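Local coordinates for protein fructose-bisphosphate aldolase (Plasmodium falciparum, PDB 4TR9) that belongs to the class I fructose-bisphosphate aldolase family, folds as a parallel beta/alpha (TIM) barrel and binds n'-[(e)-(2,4-dichlorophenyl)methylidene]-3,4-dihydroxybenzohydrazide, at residues E142-G147 against N188-I193; Q131-L136 against A182-Q187. One frame throughout, in Å; residues are numbered along the deposited sequence.

Contact 1 (E142-G147 against N188-I193); sequences EYYKAG and NRLVPI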
loop_
_atom_site.group_PDB
_atom_site.type_symbol
_atom_site.label_atom_id
_atom_site.label_comp_id
_atom_site.label_asym_id
_atom_site.label_seq_id
_atom_site.Cartn_x
_atom_site.Cartn_y
_atom_site.Cartn_z
ATOM N N GLU A 142 -31.582 -6.350 -10.900
ATOM C CA GLU A 142 -32.630 -7.360 -10.847
ATOM C C GLU A 142 -33.206 -7.483 -9.440
ATOM O O GLU A 142 -34.420 -7.564 -9.260
ATOM C CB GLU A 142 -32.088 -8.713 -11.312
ATOM C CG GLU A 142 -33.066 -9.867 -11.165
ATOM C CD GLU A 142 -32.422 -11.212 -11.441
ATOM O OE1 GLU A 142 -31.203 -11.244 -11.711
ATOM O OE2 GLU A 142 -33.134 -12.237 -11.388
ATOM N N TYR A 143 -32.323 -7.492 -8.446
ATOM C CA TYR A 143 -32.728 -7.654 -7.055
ATOM C C TYR A 143 -33.511 -6.448 -6.543
ATOM O O TYR A 143 -34.463 -6.598 -5.774
ATOM C CB TYR A 143 -31.502 -7.897 -6.172
ATOM C CG TYR A 143 -30.784 -9.197 -6.462
ATOM C CD1 TYR A 143 -31.458 -10.281 -7.007
ATOM C CD2 TYR A 143 -29.428 -9.337 -6.192
ATOM C CE1 TYR A 143 -30.805 -11.470 -7.273
ATOM C CE2 TYR A 143 -28.766 -10.523 -6.455
ATOM C CZ TYR A 143 -29.459 -11.585 -6.995
ATOM O OH TYR A 143 -28.804 -12.766 -7.259
ATOM N N TYR A 144 -33.108 -5.256 -6.972
ATOM C CA TYR A 144 -33.778 -4.025 -6.559
ATOM C C TYR A 144 -35.226 -4.005 -7.028
ATOM O O TYR A 144 -36.130 -3.658 -6.269
ATOM C CB TYR A 144 -33.038 -2.799 -7.098
ATOM C CG TYR A 144 -33.602 -1.481 -6.611
ATOM C CD1 TYR A 144 -33.161 -0.914 -5.423
ATOM C CD2 TYR A 144 -34.573 -0.806 -7.339
ATOM C CE1 TYR A 144 -33.673 0.289 -4.972
ATOM C CE2 TYR A 144 -35.092 0.397 -6.897
ATOM C CZ TYR A 144 -34.638 0.939 -5.713
ATOM O OH TYR A 144 -35.148 2.136 -5.266
ATOM N N LYS A 145 -35.438 -4.379 -8.286
ATOM C CA LYS A 145 -36.774 -4.386 -8.865
ATOM C C LYS A 145 -37.613 -5.500 -8.249
ATOM O O LYS A 145 -38.842 -5.458 -8.281
ATOM C CB LYS A 145 -36.699 -4.549 -10.386
ATOM C CG LYS A 145 -37.888 -3.963 -11.131
ATOM C CD LYS A 145 -37.712 -4.078 -12.637
ATOM C CE LYS A 145 -37.853 -5.516 -13.105
ATOM N NZ LYS A 145 -39.223 -6.046 -12.859
ATOM N N ALA A 146 -36.936 -6.495 -7.683
ATOM C CA ALA A 146 -37.607 -7.604 -7.019
ATOM C C ALA A 146 -38.062 -7.209 -5.618
ATOM O O ALA A 146 -38.968 -7.824 -5.054
ATOM C CB ALA A 146 -36.693 -8.817 -6.956
ATOM N N GLY A 147 -37.426 -6.186 -5.055
ATOM C CA GLY A 147 -37.809 -5.686 -3.748
ATOM C C GLY A 147 -36.656 -5.527 -2.775
ATOM O O GLY A 147 -36.826 -4.968 -1.693
ATOM N N ASN A 188 -25.844 0.754 -7.646
ATOM C CA ASN A 188 -27.145 0.252 -8.070
ATOM C C ASN A 188 -28.188 0.301 -6.958
ATOM O O ASN A 188 -29.062 -0.561 -6.879
ATOM C CB ASN A 188 -27.008 -1.178 -8.596
ATOM C CG ASN A 188 -26.118 -1.265 -9.821
ATOM O OD1 ASN A 188 -26.570 -1.050 -10.945
ATOM N ND2 ASN A 188 -24.845 -1.581 -9.608
ATOM N N ARG A 189 -28.079 1.312 -6.099
ATOM C CA ARG A 189 -29.077 1.590 -5.067
ATOM C C ARG A 189 -29.297 0.430 -4.094
ATOM O O ARG A 189 -30.434 0.110 -3.748
ATOM C CB ARG A 189 -30.409 1.974 -5.720
ATOM C CG ARG A 189 -30.325 3.201 -6.616
ATOM C CD ARG A 189 -31.621 3.424 -7.383
ATOM N NE ARG A 189 -31.872 2.365 -8.357
ATOM C CZ ARG A 189 -32.944 2.306 -9.138
ATOM N NH1 ARG A 189 -33.088 1.304 -9.996
ATOM N NH2 ARG A 189 -33.875 3.248 -9.064
ATOM N N LEU A 190 -28.209 -0.192 -3.651
ATOM C CA LEU A 190 -28.285 -1.247 -2.644
ATOM C C LEU A 190 -27.277 -1.011 -1.526
ATOM O O LEU A 190 -26.102 -0.752 -1.786
ATOM C CB LEU A 190 -28.049 -2.623 -3.271
ATOM C CG LEU A 190 -29.133 -3.188 -4.191
ATOM C CD1 LEU A 190 -28.757 -4.588 -4.651
ATOM C CD2 LEU A 190 -30.485 -3.197 -3.497
ATOM N N VAL A 191 -27.740 -1.100 -0.282
ATOM C CA VAL A 191 -26.862 -0.942 0.872
ATOM C C VAL A 191 -26.023 -2.197 1.085
ATOM O O VAL A 191 -26.559 -3.273 1.343
ATOM C CB VAL A 191 -27.659 -0.638 2.156
ATOM C CG1 VAL A 191 -26.750 -0.701 3.374
ATOM C CG2 VAL A 191 -28.329 0.722 2.052
ATOM N N PRO A 192 -24.696 -2.062 0.972
ATOM C CA PRO A 192 -23.811 -3.219 1.119
ATOM C C PRO A 192 -23.509 -3.562 2.575
ATOM O O PRO A 192 -23.097 -2.695 3.346
ATOM C CB PRO A 192 -22.542 -2.774 0.394
ATOM C CG PRO A 192 -22.519 -1.294 0.572
ATOM C CD PRO A 192 -23.958 -0.841 0.604
ATOM N N ILE A 193 -23.724 -4.820 2.944
ATOM C CA ILE A 193 -23.309 -5.304 4.253
ATOM C C ILE A 193 -21.942 -5.966 4.131
ATOM O O ILE A 193 -21.818 -7.073 3.604
ATOM C CB ILE A 193 -24.322 -6.294 4.851
ATOM C CG1 ILE A 193 -25.658 -5.595 5.109
ATOM C CG2 ILE A 193 -23.787 -6.885 6.143
ATOM C CD1 ILE A 193 -26.660 -6.452 5.848
#
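R189 lays its guanidinium flat over one face of the Y144 ring, the two planes only 18° apart and the cation-pi distance from R189 CZ to the ring centroid 4.1 Å. The stack is offset toward the rim of the ring: Y144 CE2 sits beneath the centre of the guanidinium, 3.6 Å from R189 CZ. Y144 gets there with CG anti to its own N (chi1 -175°), which throws the ring out from the helix, while the arginine chain bends at chi3 (-67°) and folds its head back over the ring. Nearer the backbone, R189 CB lies 3.7 Å from Y144 CE1 and R189 O comes to 3.4 Å from Y144 CD1. At the ring edge, near its plane, L190 CD2 packs 4.0 Å from Y144 CD1. The phenol OH is hydrogen-bonded to E21 OE2, and R149 makes a second cation-pi contact with the ring. R189, at positive phi, is the C-prime residue of the Schellman motif ending helix 168-187. The contact thus joins the last turn of helix 136-146 to the turn between helix 168-187 and barrel strand 191-198, with L190 also packing on C140 and C185.

Contact 2 (Q131-L136 against A182-Q187); sequences QGLDGL and ASICQQ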
loop_
_atom_site.group_PDB
_atom_site.type_symbol
_atom_site.label_atom_id
_atom_site.label_comp_id
_atom_site.label_asym_id
_atom_site.label_seq_id
_atom_site.Cartn_x
_atom_site.Cartn_y
_atom_site.Cartn_z
ATOM N N GLN A 131 -16.217 -15.194 -4.466
ATOM C CA GLN A 131 -16.530 -14.866 -5.852
ATOM C C GLN A 131 -17.936 -14.288 -5.983
ATOM O O GLN A 131 -18.802 -14.550 -5.150
ATOM C CB GLN A 131 -16.387 -16.103 -6.739
ATOM C CG GLN A 131 -14.964 -16.621 -6.854
ATOM C CD GLN A 131 -14.844 -17.782 -7.819
ATOM O OE1 GLN A 131 -15.781 -18.563 -7.988
ATOM N NE2 GLN A 131 -13.689 -17.899 -8.463
ATOM N N GLY A 132 -18.157 -13.496 -7.028
ATOM C CA GLY A 132 -19.466 -12.914 -7.266
ATOM C C GLY A 132 -19.449 -11.536 -7.899
ATOM O O GLY A 132 -20.481 -10.868 -7.968
ATOM N N LEU A 133 -18.281 -11.105 -8.365
ATOM C CA LEU A 133 -18.149 -9.786 -8.972
ATOM C C LEU A 133 -18.655 -9.766 -10.412
ATOM O O LEU A 133 -19.151 -8.746 -10.887
ATOM C CB LEU A 133 -16.692 -9.319 -8.926
ATOM C CG LEU A 133 -16.157 -8.918 -7.550
ATOM C CD1 LEU A 133 -14.695 -8.510 -7.639
ATOM C CD2 LEU A 133 -16.995 -7.792 -6.965
ATOM N N ASP A 134 -18.531 -10.897 -11.100
ATOM C CA ASP A 134 -18.946 -10.990 -12.497
ATOM C C ASP A 134 -20.463 -10.922 -12.636
ATOM O O ASP A 134 -21.181 -11.813 -12.182
ATOM C CB ASP A 134 -18.419 -12.280 -13.129
ATOM C CG ASP A 134 -16.908 -12.378 -13.082
ATOM O OD1 ASP A 134 -16.246 -11.332 -12.911
ATOM O OD2 ASP A 134 -16.379 -13.500 -13.219
ATOM N N GLY A 135 -20.944 -9.857 -13.269
ATOM C CA GLY A 135 -22.367 -9.671 -13.482
ATOM C C GLY A 135 -23.103 -9.242 -12.227
ATOM O O GLY A 135 -24.326 -9.357 -12.148
ATOM N N LEU A 136 -22.358 -8.742 -11.246
ATOM C CA LEU A 136 -22.942 -8.308 -9.982
ATOM C C LEU A 136 -23.863 -7.109 -10.175
ATOM O O LEU A 136 -24.949 -7.052 -9.599
ATOM C CB LEU A 136 -21.845 -7.970 -8.969
ATOM C CG LEU A 136 -22.318 -7.442 -7.613
ATOM C CD1 LEU A 136 -23.236 -8.446 -6.934
ATOM C CD2 LEU A 136 -21.135 -7.107 -6.718
ATOM N N ALA A 182 -18.969 -3.574 -2.446
ATOM C CA ALA A 182 -19.717 -2.512 -1.792
ATOM C C ALA A 182 -19.960 -1.332 -2.729
ATOM O O ALA A 182 -21.019 -0.709 -2.688
ATOM C CB ALA A 182 -18.991 -2.055 -0.537
ATOM N N SER A 183 -18.980 -1.034 -3.577
ATOM C CA SER A 183 -19.097 0.081 -4.512
ATOM C C SER A 183 -20.142 -0.196 -5.588
ATOM O O SER A 183 -20.908 0.690 -5.966
ATOM C CB SER A 183 -17.743 0.379 -5.160
ATOM O OG SER A 183 -17.297 -0.718 -5.937
ATOM N N ILE A 184 -20.164 -1.433 -6.075
ATOM C CA ILE A 184 -21.103 -1.840 -7.114
ATOM C C ILE A 184 -22.544 -1.778 -6.612
ATOM O O ILE A 184 -23.442 -1.331 -7.328
ATOM C CB ILE A 184 -20.788 -3.263 -7.620
ATOM C CG1 ILE A 184 -19.373 -3.318 -8.197
ATOM C CG2 ILE A 184 -21.800 -3.701 -8.667
ATOM C CD1 ILE A 184 -18.934 -4.703 -8.616
ATOM N N CYS A 185 -22.755 -2.217 -5.375
ATOM C CA CYS A 185 -24.084 -2.195 -4.771
ATOM C C CYS A 185 -24.606 -0.774 -4.601
ATOM O O CYS A 185 -25.757 -0.485 -4.934
ATOM C CB CYS A 185 -24.069 -2.907 -3.418
ATOM S SG CYS A 185 -23.840 -4.692 -3.528
ATOM N N GLN A 186 -23.759 0.109 -4.081
ATOM C CA GLN A 186 -24.139 1.501 -3.876
ATOM C C GLN A 186 -24.447 2.184 -5.203
ATOM O O GLN A 186 -25.309 3.058 -5.278
ATOM C CB GLN A 186 -23.034 2.256 -3.133
ATOM C CG GLN A 186 -22.813 1.769 -1.711
ATOM C CD GLN A 186 -21.877 2.657 -0.921
ATOM O OE1 GLN A 186 -21.070 3.393 -1.490
ATOM N NE2 GLN A 186 -21.984 2.600 0.402
ATOM N N GLN A 187 -23.742 1.771 -6.251
ATOM C CA GLN A 187 -23.977 2.296 -7.589
ATOM C C GLN A 187 -25.374 1.922 -8.073
ATOM O O GLN A 187 -26.012 2.677 -8.806
ATOM C CB GLN A 187 -22.923 1.769 -8.565
ATOM C CG GLN A 187 -22.977 2.402 -9.944
ATOM C CD GLN A 187 -22.075 1.703 -10.943
ATOM O OE1 GLN A 187 -21.907 0.483 -10.896
ATOM N NE2 GLN A 187 -21.488 2.473 -11.850
#
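With chi1 of L136 at 178° its CG stands beside the carbonyl carbon, turning CD2 onto I184, whose chi1 of -60° sends CG1 and CD1 out to meet it. CG and CD2 of L136 thereby engage both branches of I184: L136 CD2 lies 3.8 Å from I184 CD1 and 4.0 Å from I184 CB, while L136 CG rests 3.9 Å from I184 CG2. From the other end of the same turn, L133 brings a single methyl, its CD2 standing 4.0 Å from I184 CD1 as the two chains cross at about a right angle. The terminal methyl of I184 is therefore touched by both leucines. Their spacing is set by a type II beta turn from L133 to L136, closed by the bond from L136 N to L133 O (3.2 Å), with G135 at the N-cap position of helix 136-146. Around this patch I184 also packs on A137, L133 on W153 and L136 on V114. The turn's polar side looks elsewhere: D134 forms a salt bridge with K116 of the second subunit and hydrogen bonds to the backbone N of D134 and G132 of that subunit. Across the contact itself there is no hydrogen bond or charge pair, which implies that it is held by dispersion and the burial of branched aliphatic groups.

Overall arrangement
Both contacts bring the region around helix 136-146 against helix 168-187 and what follows it, contact 2 before and at the helix start, contact 1 at its C-terminal end; their centres lie about 11 Å apart. Contact 2 is buried and purely aliphatic, whereas contact 1 is partly buried and pairs a cation with an aromatic ring at an exposed arginine. The two meet directly where helix 168-187 gives way to strand 191-198: L190 N probably bonds to C185 O (2.8 Å), and P192 packs on A182, C185 and Q186. Another subunit borders contact 2, while no other chain of the assembly touches the segments of contact 1.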